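Local coordinates for protein leucine aminopeptidase 1 (Caenorhabditis elegans, PDB 2HC9) that releases N-terminal amino acids, preferably leucine, from peptides as a zinc-dependent M17 aminopeptidase and probably serves as a digestive enzyme, at residues P87-K98 with D119-T130; L155-L163 with K482-K490. The protein carries 1 engineered substitution. All blocks are in the same frame, centred on the assembly; numbering follows the deposited sequence. Where two conformers were deposited one is given.

Overall arrangement
Along the chain the two contacts come in series, 87-130 first and then 155-490, with centres about 18 Å apart. Contact 1 pairs helix 90-97 with helix 120-128 beside strands 72-77 and 108-114 of the six-stranded mixed sheet, within the N-terminal domain of the M17 family. Contact 2 sets the start of helix 157-178 against the C-terminal tail that follows helix 473-480. Helix 120-128 links the two: Val120 CG1 meets Leu163 CD1 at 3.6 Å, and Leu121 packs on both Phe162 and Leu489. The end of the chain is thereby packed back against the N-terminal part, away from the zinc site.

Contact 1: residues P87-K98 with D119-T130. With SO4 (sulfate ion), chain E.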
loop_
_atom_site.group_PDB
_atom_site.type_symbol
_atom_site.label_atom_id
_atom_site.label_comp_id
_atom_site.label_asym_id
_atom_site.label_seq_id
_atom_site.Cartn_x
_atom_site.Cartn_y
_atom_site.Cartn_z
ATOM N N PRO A 87 17.870 -12.568 -35.755
ATOM C CA PRO A 87 17.833 -12.048 -37.128
ATOM C C PRO A 87 16.675 -12.617 -37.960
ATOM O O PRO A 87 16.359 -12.089 -39.027
ATOM C CB PRO A 87 19.172 -12.488 -37.720
ATOM C CG PRO A 87 19.575 -13.689 -36.925
ATOM C CD PRO A 87 19.012 -13.474 -35.522
ATOM N N THR A 88 16.024 -13.656 -37.444
ATOM C CA THR A 88 14.795 -14.180 -38.081
ATOM C C THR A 88 13.627 -13.216 -37.965
ATOM O O THR A 88 12.679 -13.294 -38.752
ATOM C CB THR A 88 14.352 -15.518 -37.457
ATOM O OG1 THR A 88 13.813 -15.267 -36.153
ATOM C CG2 THR A 88 15.505 -16.517 -37.342
ATOM N N ASN A 89 13.659 -12.342 -36.946
ATOM C CA ASN A 89 12.510 -11.443 -36.639
ATOM C C ASN A 89 11.185 -12.217 -36.484
ATOM O O ASN A 89 10.108 -11.720 -36.815
ATOM C CB ASN A 89 12.356 -10.350 -37.707
ATOM C CG ASN A 89 13.388 -9.249 -37.573
ATOM O OD1 ASN A 89 13.990 -8.824 -38.560
ATOM N ND2 ASN A 89 13.617 -8.803 -36.350
ATOM N N ALA A 90 11.271 -13.445 -35.984
ATOM C CA ALA A 90 10.090 -14.318 -35.965
ATOM C C ALA A 90 8.985 -13.746 -35.106
ATOM O O ALA A 90 7.814 -13.911 -35.430
ATOM C CB ALA A 90 10.457 -15.721 -35.524
ATOM N N HIS A 91 9.342 -13.029 -34.026
ATOM C CA HIS A 91 8.313 -12.369 -33.210
ATOM C C HIS A 91 7.392 -11.433 -33.975
ATOM O O HIS A 91 6.235 -11.281 -33.581
ATOM C CB HIS A 91 8.919 -11.657 -32.001
ATOM C CG HIS A 91 9.713 -12.570 -31.142
ATOM N ND1 HIS A 91 10.990 -12.961 -31.476
ATOM C CD2 HIS A 91 9.394 -13.241 -30.009
ATOM C CE1 HIS A 91 11.444 -13.794 -30.561
ATOM N NE2 HIS A 91 10.499 -13.985 -29.664
ATOM N N SER A 92 7.900 -10.814 -35.047
ATOM C CA SER A 92 7.097 -9.930 -35.892
ATOM C C SER A 92 5.951 -10.675 -36.566
ATOM O O SER A 92 4.870 -10.119 -36.764
ATOM C CB SER A 92 7.957 -9.260 -36.976
ATOM O OG SER A 92 8.933 -8.403 -36.414
ATOM N N ILE A 93 6.203 -11.927 -36.955
ATOM C CA ILE A 93 5.106 -12.765 -37.519
ATOM C C ILE A 93 4.013 -12.955 -36.475
ATOM O O ILE A 93 2.854 -12.687 -36.727
ATOM C CB ILE A 93 5.602 -14.145 -37.989
ATOM C CG1 ILE A 93 6.606 -13.960 -39.147
ATOM C CG2 ILE A 93 4.394 -15.045 -38.402
ATOM C CD1 ILE A 93 7.323 -15.248 -39.523
ATOM N N TYR A 94 4.403 -13.376 -35.281
ATOM C CA TYR A 94 3.417 -13.552 -34.222
ATOM C C TYR A 94 2.637 -12.269 -33.956
ATOM O O TYR A 94 1.417 -12.302 -33.850
ATOM C CB TYR A 94 4.086 -14.019 -32.942
ATOM C CG TYR A 94 3.102 -14.384 -31.838
ATOM C CD1 TYR A 94 2.580 -15.674 -31.750
ATOM C CD2 TYR A 94 2.699 -13.442 -30.890
ATOM C CE1 TYR A 94 1.712 -16.036 -30.715
ATOM C CE2 TYR A 94 1.793 -13.778 -29.858
ATOM C CZ TYR A 94 1.319 -15.076 -29.771
ATOM O OH TYR A 94 0.454 -15.430 -28.745
ATOM N N LYS A 95 3.339 -11.142 -33.857
ATOM C CA LYS A 95 2.671 -9.859 -33.587
ATOM C C LYS A 95 1.570 -9.517 -34.603
ATOM O O LYS A 95 0.497 -9.015 -34.243
ATOM C CB LYS A 95 3.718 -8.730 -33.565
ATOM C CG LYS A 95 3.126 -7.358 -33.266
ATOM C CD LYS A 95 4.155 -6.262 -33.245
ATOM C CE LYS A 95 4.700 -5.987 -34.639
ATOM N NZ LYS A 95 6.115 -6.450 -34.728
ATOM N N GLU A 96 1.850 -9.769 -35.880
ATOM C CA GLU A 96 0.926 -9.417 -36.955
ATOM C C GLU A 96 -0.168 -10.463 -37.145
ATOM O O GLU A 96 -1.286 -10.139 -37.544
ATOM C CB GLU A 96 1.689 -9.240 -38.286
ATOM C CG GLU A 96 2.727 -8.095 -38.282
ATOM C CD GLU A 96 2.164 -6.709 -37.939
ATOM O OE1 GLU A 96 0.942 -6.501 -37.948
ATOM O OE2 GLU A 96 2.985 -5.797 -37.690
ATOM N N LEU A 97 0.166 -11.717 -36.858
ATOM C CA LEU A 97 -0.744 -12.830 -37.143
ATOM C C LEU A 97 -1.721 -13.104 -35.987
ATOM O O LEU A 97 -2.891 -13.403 -36.210
ATOM C CB LEU A 97 0.053 -14.092 -37.488
ATOM C CG LEU A 97 -0.712 -15.406 -37.776
ATOM C CD1 LEU A 97 -1.717 -15.255 -38.935
ATOM C CD2 LEU A 97 0.258 -16.572 -38.021
ATOM N N LYS A 98 -1.235 -13.025 -34.750
ATOM C CA LYS A 98 -2.073 -13.381 -33.593
ATOM C C LYS A 98 -3.429 -12.678 -33.578
ATOM O O LYS A 98 -4.427 -13.312 -33.232
ATOM C CB LYS A 98 -1.300 -13.180 -32.265
ATOM C CG LYS A 98 -1.987 -13.700 -31.018
ATOM C CD LYS A 98 -2.157 -15.219 -31.069
ATOM C CE LYS A 98 -3.016 -15.703 -29.907
ATOM N NZ LYS A 98 -4.429 -15.497 -30.239
ATOM N N ASP A 119 15.698 -19.064 -41.485
ATOM C CA ASP A 119 14.494 -18.497 -40.871
ATOM C C ASP A 119 13.359 -19.488 -40.712
ATOM O O ASP A 119 12.428 -19.218 -39.959
ATOM C CB ASP A 119 13.964 -17.327 -41.688
ATOM C CG ASP A 119 14.848 -16.068 -41.569
ATOM O OD1 ASP A 119 15.757 -16.041 -40.711
ATOM O OD2 ASP A 119 14.634 -15.126 -42.351
ATOM N N VAL A 120 13.393 -20.595 -41.460
ATOM C CA VAL A 120 12.205 -21.444 -41.595
ATOM C C VAL A 120 11.679 -21.932 -40.240
ATOM O O VAL A 120 10.477 -21.831 -39.971
ATOM C CB VAL A 120 12.456 -22.655 -42.521
ATOM C CG1 VAL A 120 11.259 -23.632 -42.440
ATOM C CG2 VAL A 120 12.684 -22.162 -43.965
ATOM N N LEU A 121 12.561 -22.468 -39.394
ATOM C CA LEU A 121 12.090 -23.094 -38.157
ATOM C C LEU A 121 11.365 -22.086 -37.241
ATOM O O LEU A 121 10.278 -22.355 -36.742
ATOM C CB LEU A 121 13.267 -23.744 -37.419
ATOM C CG LEU A 121 12.927 -24.571 -36.179
ATOM C CD1 LEU A 121 13.963 -25.673 -36.037
ATOM C CD2 LEU A 121 12.872 -23.702 -34.869
ATOM N N SER A 122 11.988 -20.930 -37.008
ATOM C CA SER A 122 11.391 -19.912 -36.130
ATOM C C SER A 122 10.093 -19.374 -36.712
ATOM O O SER A 122 9.138 -19.089 -35.967
ATOM C CB SER A 122 12.373 -18.755 -35.900
ATOM O OG SER A 122 12.640 -18.114 -37.130
ATOM N N HIS A 123 10.055 -19.224 -38.047
ATOM C CA HIS A 123 8.865 -18.678 -38.705
ATOM C C HIS A 123 7.706 -19.656 -38.620
ATOM O O HIS A 123 6.574 -19.267 -38.305
ATOM C CB HIS A 123 9.174 -18.345 -40.171
ATOM C CG HIS A 123 9.999 -17.100 -40.334
ATOM N ND1 HIS A 123 10.037 -16.372 -41.507
ATOM C CD2 HIS A 123 10.776 -16.426 -39.450
ATOM C CE1 HIS A 123 10.840 -15.330 -41.354
ATOM N NE2 HIS A 123 11.300 -15.337 -40.116
ATOM N N VAL A 124 7.982 -20.927 -38.908
ATOM C CA VAL A 124 6.955 -21.969 -38.749
ATOM C C VAL A 124 6.414 -21.994 -37.296
ATOM O O VAL A 124 5.203 -21.991 -37.079
ATOM C CB VAL A 124 7.484 -23.351 -39.188
ATOM C CG1 VAL A 124 6.509 -24.477 -38.758
ATOM C CG2 VAL A 124 7.699 -23.358 -40.699
ATOM N N ALA A 125 7.325 -21.979 -36.322
ATOM C CA ALA A 125 6.918 -22.053 -34.916
ATOM C C ALA A 125 6.020 -20.860 -34.579
ATOM O O ALA A 125 4.973 -21.017 -33.926
ATOM C CB ALA A 125 8.137 -22.060 -34.014
ATOM N N ALA A 126 6.433 -19.668 -35.021
ATOM C CA ALA A 126 5.656 -18.453 -34.752
ATOM C C ALA A 126 4.233 -18.581 -35.297
ATOM O O ALA A 126 3.285 -18.146 -34.634
ATOM C CB ALA A 126 6.337 -17.213 -35.353
ATOM N N ILE A 127 4.078 -19.151 -36.503
ATOM C CA ILE A 127 2.712 -19.347 -37.061
ATOM C C ILE A 127 1.924 -20.371 -36.236
ATOM O O ILE A 127 0.748 -20.152 -35.896
ATOM C CB ILE A 127 2.763 -19.793 -38.556
ATOM C CG1 ILE A 127 3.352 -18.694 -39.453
ATOM C CG2 ILE A 127 1.375 -20.220 -39.065
ATOM C CD1 ILE A 127 3.748 -19.184 -40.877
ATOM N N ALA A 128 2.574 -21.492 -35.918
ATOM C CA ALA A 128 1.956 -22.546 -35.120
ATOM C C ALA A 128 1.397 -22.018 -33.798
ATOM O O ALA A 128 0.304 -22.408 -33.391
ATOM C CB ALA A 128 2.973 -23.673 -34.857
ATOM N N ARG A 129 2.128 -21.107 -33.146
ATOM C CA ARG A 129 1.732 -20.585 -31.807
ATOM C C ARG A 129 0.372 -19.883 -31.855
ATOM O O ARG A 129 -0.277 -19.729 -30.814
ATOM C CB ARG A 129 2.743 -19.542 -31.237
ATOM C CG ARG A 129 4.224 -19.929 -31.205
ATOM C CD ARG A 129 5.155 -18.760 -30.741
ATOM N NE ARG A 129 6.579 -18.966 -31.104
ATOM C CZ ARG A 129 7.364 -19.883 -30.525
ATOM N NH1 ARG A 129 8.640 -20.028 -30.905
ATOM N NH2 ARG A 129 6.876 -20.673 -29.566
ATOM N N THR A 130 -0.036 -19.395 -33.033
ATOM C CA THR A 130 -1.268 -18.606 -33.123
ATOM C C THR A 130 -2.503 -19.497 -33.263
ATOM O O THR A 130 -3.618 -18.992 -33.284
ATOM C CB THR A 130 -1.259 -17.624 -34.323
ATOM O OG1 THR A 130 -1.304 -18.371 -35.555
ATOM C CG2 THR A 130 -0.018 -16.667 -34.262
HETATM S S SO4 E . -7.600 -16.383 -29.000
HETATM O O1 SO4 E . -7.127 -16.595 -30.373
HETATM O O2 SO4 E . -8.470 -17.489 -28.592
HETATM O O3 SO4 E . -6.420 -16.275 -28.121
HETATM O O4 SO4 E . -8.395 -15.161 -28.883
HETATM O O HOH W 1 0.217 -18.098 -28.528
HETATM O O HOH W 2 -4.703 -16.566 -32.894
#
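His123 reaches across to the turn ahead of helix 90-97, where its NE2 donates to Thr88 O at 2.8 Å. The bond is nearly straight (165° at the hydrogen) and the oxygen sits at the ring edge, close to its plane. Both faces of this imidazole are covered: Asp119 CB lies over one, while Ile93 CD1 stands over the other, 3.5 Å from the centroid in a CH-pi contact. Contacts at the rim and on both faces therefore fix the ring's rotation.

Ile93 can be followed outward. Its CB meets Ala126 CB at 4.1 Å, and CG2 turns to Ile127 CG1. CG1 lies anti to the carbonyl carbon (chi1 -64°); with the chain extended beyond it, this carries CD1 over the imidazole.

The helix axes, 8.4 Å apart and only 22° from parallel, bring Ala90 and Ala126 into the interface. Both helices pack beside strands 72-77 and 108-114, as in the alpha/beta fold of a macro-clan domain; Leu97 and Ile127 both touch Phe111.

Toward the C-terminal ends, the side chains of Leu97 and Thr130 cross at about a right angle, with Leu97 CD2 3.4 Å from Thr130 OG1, whose hydroxyl donates to Ile127 O. Tyr94 lays CD1 against Thr130 CG2 and CE1 against Arg129 CB; the guanidinium group of Arg129 itself goes to Asp398. A water accepts from Tyr94 OH and donates to Arg129 O. Beyond it, Lys98 NZ donates to sulfate O3 at 3.0 Å; the sulfate, probably from the crystallisation liquor, is also hydrogen-bonded to Arg467.

Contact 2: residues L155-L163 with K482-K490; sequences LTNEDAVFL and KYTSVPMLK
Asp159 and Met488 make the central polar link between the start of helix 157-178 and the C-terminal tail. The backbone N of Met488 donates to Asp159 OD1 at 2.8 Å, with 159° at the hydrogen, arriving on the syn side of the carboxylate but 26° out of its plane. The other oxygen, OD2, accepts from Thr156 N, so two backbone N-H groups hold the carboxylate from both segments. An alanine in place of Asp159 would probably leave the amides of Met488 and Thr156 without these acceptors and let the tail shift against the helix start.

The tightly packed side is apolar. Phe162, with CG anti to the backbone N (chi1 165°), presents one ring face to Leu489 CD1, which stands over it 3.8 Å from the centroid in a CH-pi contact. Val486 CG1 adds to this, 3.6 Å from Phe162 CB. Met488 SD lies against Leu163 CG at 3.8 Å, and the bend at chi3 takes CE toward Leu155 CD1. Leu121 and Val120 of helix 120-128 extend this cluster.

The rim on the Glu158 side is more polar. Glu158 reaches out with an extended chain beyond CG, and its OE2 accepts from Ser485 OG at 2.8 Å, met nearly along its C-O axis. Its aliphatic part runs past Pro487, with Glu158 CG 3.7 Å from the proline CD; the proline CG in turn meets Thr156 OG1.

Thr156 OG1 accepts from Asp159 N at 3.0 Å. Together with the reciprocal bond from Thr156 N to Asp159 OD2, this makes a capping box at the N-terminus of helix 157-178, and the same Asp159 carboxylate also accepts from the tail.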
loop_
_atom_site.group_PDB
_atom_site.type_symbol
_atom_site.label_atom_id
_atom_site.label_comp_id
_atom_site.label_asym_id
_atom_site.label_seq_id
_atom_site.Cartn_x
_atom_site.Cartn_y
_atom_site.Cartn_z
ATOM N N LEU A 155 14.970 -26.959 -48.143
ATOM C CA LEU A 155 14.135 -27.787 -47.268
ATOM C C LEU A 155 13.908 -29.198 -47.826
ATOM O O LEU A 155 13.634 -29.376 -49.015
ATOM C CB LEU A 155 12.810 -27.081 -46.985
ATOM C CG LEU A 155 12.037 -27.480 -45.729
ATOM C CD1 LEU A 155 12.679 -26.874 -44.458
ATOM C CD2 LEU A 155 10.603 -27.018 -45.884
ATOM N N THR A 156 14.043 -30.202 -46.962
ATOM C CA THR A 156 13.757 -31.585 -47.333
ATOM C C THR A 156 12.381 -32.034 -46.837
ATOM O O THR A 156 11.755 -31.376 -45.988
ATOM C CB THR A 156 14.827 -32.564 -46.795
ATOM O OG1 THR A 156 14.680 -32.741 -45.374
ATOM C CG2 THR A 156 16.240 -32.077 -47.130
ATOM N N ASN A 157 11.904 -33.163 -47.355
ATOM C CA ASN A 157 10.658 -33.735 -46.843
ATOM C C ASN A 157 10.758 -34.158 -45.367
ATOM O O ASN A 157 9.803 -33.988 -44.611
ATOM C CB ASN A 157 10.180 -34.899 -47.729
ATOM C CG ASN A 157 9.660 -34.429 -49.095
ATOM O OD1 ASN A 157 9.535 -33.228 -49.367
ATOM N ND2 ASN A 157 9.334 -35.388 -49.955
ATOM N N GLU A 158 11.918 -34.670 -44.954
ATOM C CA GLU A 158 12.151 -34.982 -43.554
ATOM C C GLU A 158 12.079 -33.723 -42.675
ATOM O O GLU A 158 11.515 -33.755 -41.579
ATOM C CB GLU A 158 13.503 -35.680 -43.366
ATOM C CG GLU A 158 13.816 -35.974 -41.891
ATOM C CD GLU A 158 15.046 -36.854 -41.675
ATOM O OE1 GLU A 158 15.914 -36.958 -42.585
ATOM O OE2 GLU A 158 15.146 -37.436 -40.570
ATOM N N ASP A 159 12.641 -32.621 -43.160
ATOM C CA ASP A 159 12.488 -31.334 -42.460
ATOM C C ASP A 159 11.018 -30.982 -42.220
ATOM O O ASP A 159 10.669 -30.491 -41.144
ATOM C CB ASP A 159 13.144 -30.194 -43.220
ATOM C CG ASP A 159 14.653 -30.285 -43.250
ATOM O OD1 ASP A 159 15.274 -30.837 -42.308
ATOM O OD2 ASP A 159 15.214 -29.784 -44.247
ATOM N N ALA A 160 10.168 -31.230 -43.221
ATOM C CA ALA A 160 8.763 -30.854 -43.121
ATOM C C ALA A 160 8.056 -31.719 -42.074
ATOM O O ALA A 160 7.181 -31.230 -41.345
ATOM C CB ALA A 160 8.059 -30.914 -44.476
ATOM N N VAL A 161 8.469 -32.983 -41.969
ATOM C CA VAL A 161 7.934 -33.858 -40.897
ATOM C C VAL A 161 8.326 -33.276 -39.541
ATOM O O VAL A 161 7.482 -33.136 -38.639
ATOM C CB VAL A 161 8.461 -35.327 -40.983
ATOM C CG1 VAL A 161 7.835 -36.182 -39.887
ATOM C CG2 VAL A 161 8.091 -35.955 -42.339
ATOM N N PHE A 162 9.604 -32.956 -39.397
ATOM C CA PHE A 162 10.058 -32.384 -38.126
ATOM C C PHE A 162 9.293 -31.088 -37.794
ATOM O O PHE A 162 8.898 -30.887 -36.655
ATOM C CB PHE A 162 11.581 -32.124 -38.097
ATOM C CG PHE A 162 11.966 -31.216 -36.966
ATOM C CD1 PHE A 162 11.951 -31.694 -35.647
ATOM C CD2 PHE A 162 12.181 -29.863 -37.195
ATOM C CE1 PHE A 162 12.233 -30.818 -34.575
ATOM C CE2 PHE A 162 12.446 -28.997 -36.139
ATOM C CZ PHE A 162 12.453 -29.470 -34.847
ATOM N N LEU A 163 9.116 -30.205 -38.775
ATOM C CA LEU A 163 8.446 -28.919 -38.535
ATOM C C LEU A 163 6.972 -29.116 -38.159
ATOM O O LEU A 163 6.420 -28.371 -37.360
ATOM C CB LEU A 163 8.580 -28.020 -39.776
ATOM C CG LEU A 163 10.015 -27.519 -40.042
ATOM C CD1 LEU A 163 10.114 -26.926 -41.473
ATOM C CD2 LEU A 163 10.449 -26.465 -39.007
ATOM N N LYS A 482 21.341 -31.323 -33.347
ATOM C CA LYS A 482 22.508 -31.992 -33.971
ATOM C C LYS A 482 22.551 -33.499 -33.661
ATOM O O LYS A 482 23.215 -34.249 -34.354
ATOM C CB LYS A 482 23.824 -31.330 -33.536
ATOM C CG LYS A 482 24.142 -31.522 -32.047
ATOM C CD LYS A 482 25.193 -30.550 -31.554
ATOM C CE LYS A 482 26.502 -31.268 -31.316
ATOM N NZ LYS A 482 27.509 -30.394 -30.633
ATOM N N TYR A 483 21.834 -33.935 -32.623
ATOM C CA TYR A 483 21.759 -35.349 -32.269
ATOM C C TYR A 483 20.568 -36.083 -32.894
ATOM O O TYR A 483 20.360 -37.273 -32.623
ATOM C CB TYR A 483 21.703 -35.519 -30.764
ATOM C CG TYR A 483 22.848 -34.873 -30.022
ATOM C CD1 TYR A 483 24.169 -35.273 -30.245
ATOM C CD2 TYR A 483 22.607 -33.891 -29.067
ATOM C CE1 TYR A 483 25.241 -34.673 -29.538
ATOM C CE2 TYR A 483 23.658 -33.298 -28.355
ATOM C CZ TYR A 483 24.965 -33.699 -28.596
ATOM O OH TYR A 483 26.001 -33.107 -27.889
ATOM N N THR A 484 19.783 -35.363 -33.694
ATOM C CA THR A 484 18.660 -35.958 -34.427
ATOM C C THR A 484 19.057 -36.287 -35.861
ATOM O O THR A 484 20.161 -35.939 -36.320
ATOM C CB THR A 484 17.453 -35.003 -34.512
ATOM O OG1 THR A 484 17.771 -33.919 -35.392
ATOM C CG2 THR A 484 17.082 -34.463 -33.116
ATOM N N SER A 485 18.124 -36.924 -36.574
ATOM C CA SER A 485 18.290 -37.194 -37.985
ATOM C C SER A 485 17.822 -36.059 -38.872
ATOM O O SER A 485 17.797 -36.231 -40.089
ATOM C CB SER A 485 17.528 -38.468 -38.377
ATOM O OG SER A 485 16.143 -38.341 -38.082
ATOM N N VAL A 486 17.439 -34.909 -38.300
ATOM C CA VAL A 486 16.764 -33.884 -39.103
ATOM C C VAL A 486 17.771 -33.022 -39.860
ATOM O O VAL A 486 18.578 -32.348 -39.235
ATOM C CB VAL A 486 15.850 -32.975 -38.234
ATOM C CG1 VAL A 486 15.034 -32.042 -39.134
ATOM C CG2 VAL A 486 14.891 -33.832 -37.384
ATOM N N PRO A 487 17.716 -33.021 -41.205
ATOM C CA PRO A 487 18.733 -32.276 -41.969
ATOM C C PRO A 487 18.901 -30.815 -41.558
ATOM O O PRO A 487 20.021 -30.372 -41.336
ATOM C CB PRO A 487 18.230 -32.389 -43.418
ATOM C CG PRO A 487 17.524 -33.702 -43.446
ATOM C CD PRO A 487 16.794 -33.755 -42.097
ATOM N N MET A 488 17.801 -30.081 -41.409
ATOM C CA MET A 488 17.878 -28.659 -41.047
ATOM C C MET A 488 18.385 -28.397 -39.624
ATOM O O MET A 488 18.686 -27.251 -39.289
ATOM C CB MET A 488 16.541 -27.935 -41.245
ATOM C CG MET A 488 15.477 -28.219 -40.141
ATOM S SD MET A 488 13.820 -27.599 -40.503
ATOM C CE MET A 488 14.174 -25.851 -40.847
ATOM N N LEU A 489 18.442 -29.437 -38.793
ATOM C CA LEU A 489 18.970 -29.289 -37.425
ATOM C C LEU A 489 20.432 -29.711 -37.327
ATOM O O LEU A 489 21.059 -29.564 -36.281
ATOM C CB LEU A 489 18.160 -30.135 -36.435
ATOM C CG LEU A 489 16.672 -29.773 -36.351
ATOM C CD1 LEU A 489 15.982 -30.634 -35.299
ATOM C CD2 LEU A 489 16.479 -28.279 -36.033
ATOM N N LYS A 490 20.961 -30.291 -38.393
ATOM C CA LYS A 490 22.222 -31.000 -38.279
ATOM C C LYS A 490 23.342 -30.076 -38.691
ATOM O O LYS A 490 24.500 -30.494 -38.779
ATOM C CB LYS A 490 22.204 -32.297 -39.087
ATOM C CG LYS A 490 21.493 -33.456 -38.354
ATOM C CD LYS A 490 21.729 -34.786 -39.047
ATOM C CE LYS A 490 23.039 -35.418 -38.604
ATOM N NZ LYS A 490 23.145 -36.833 -39.055
#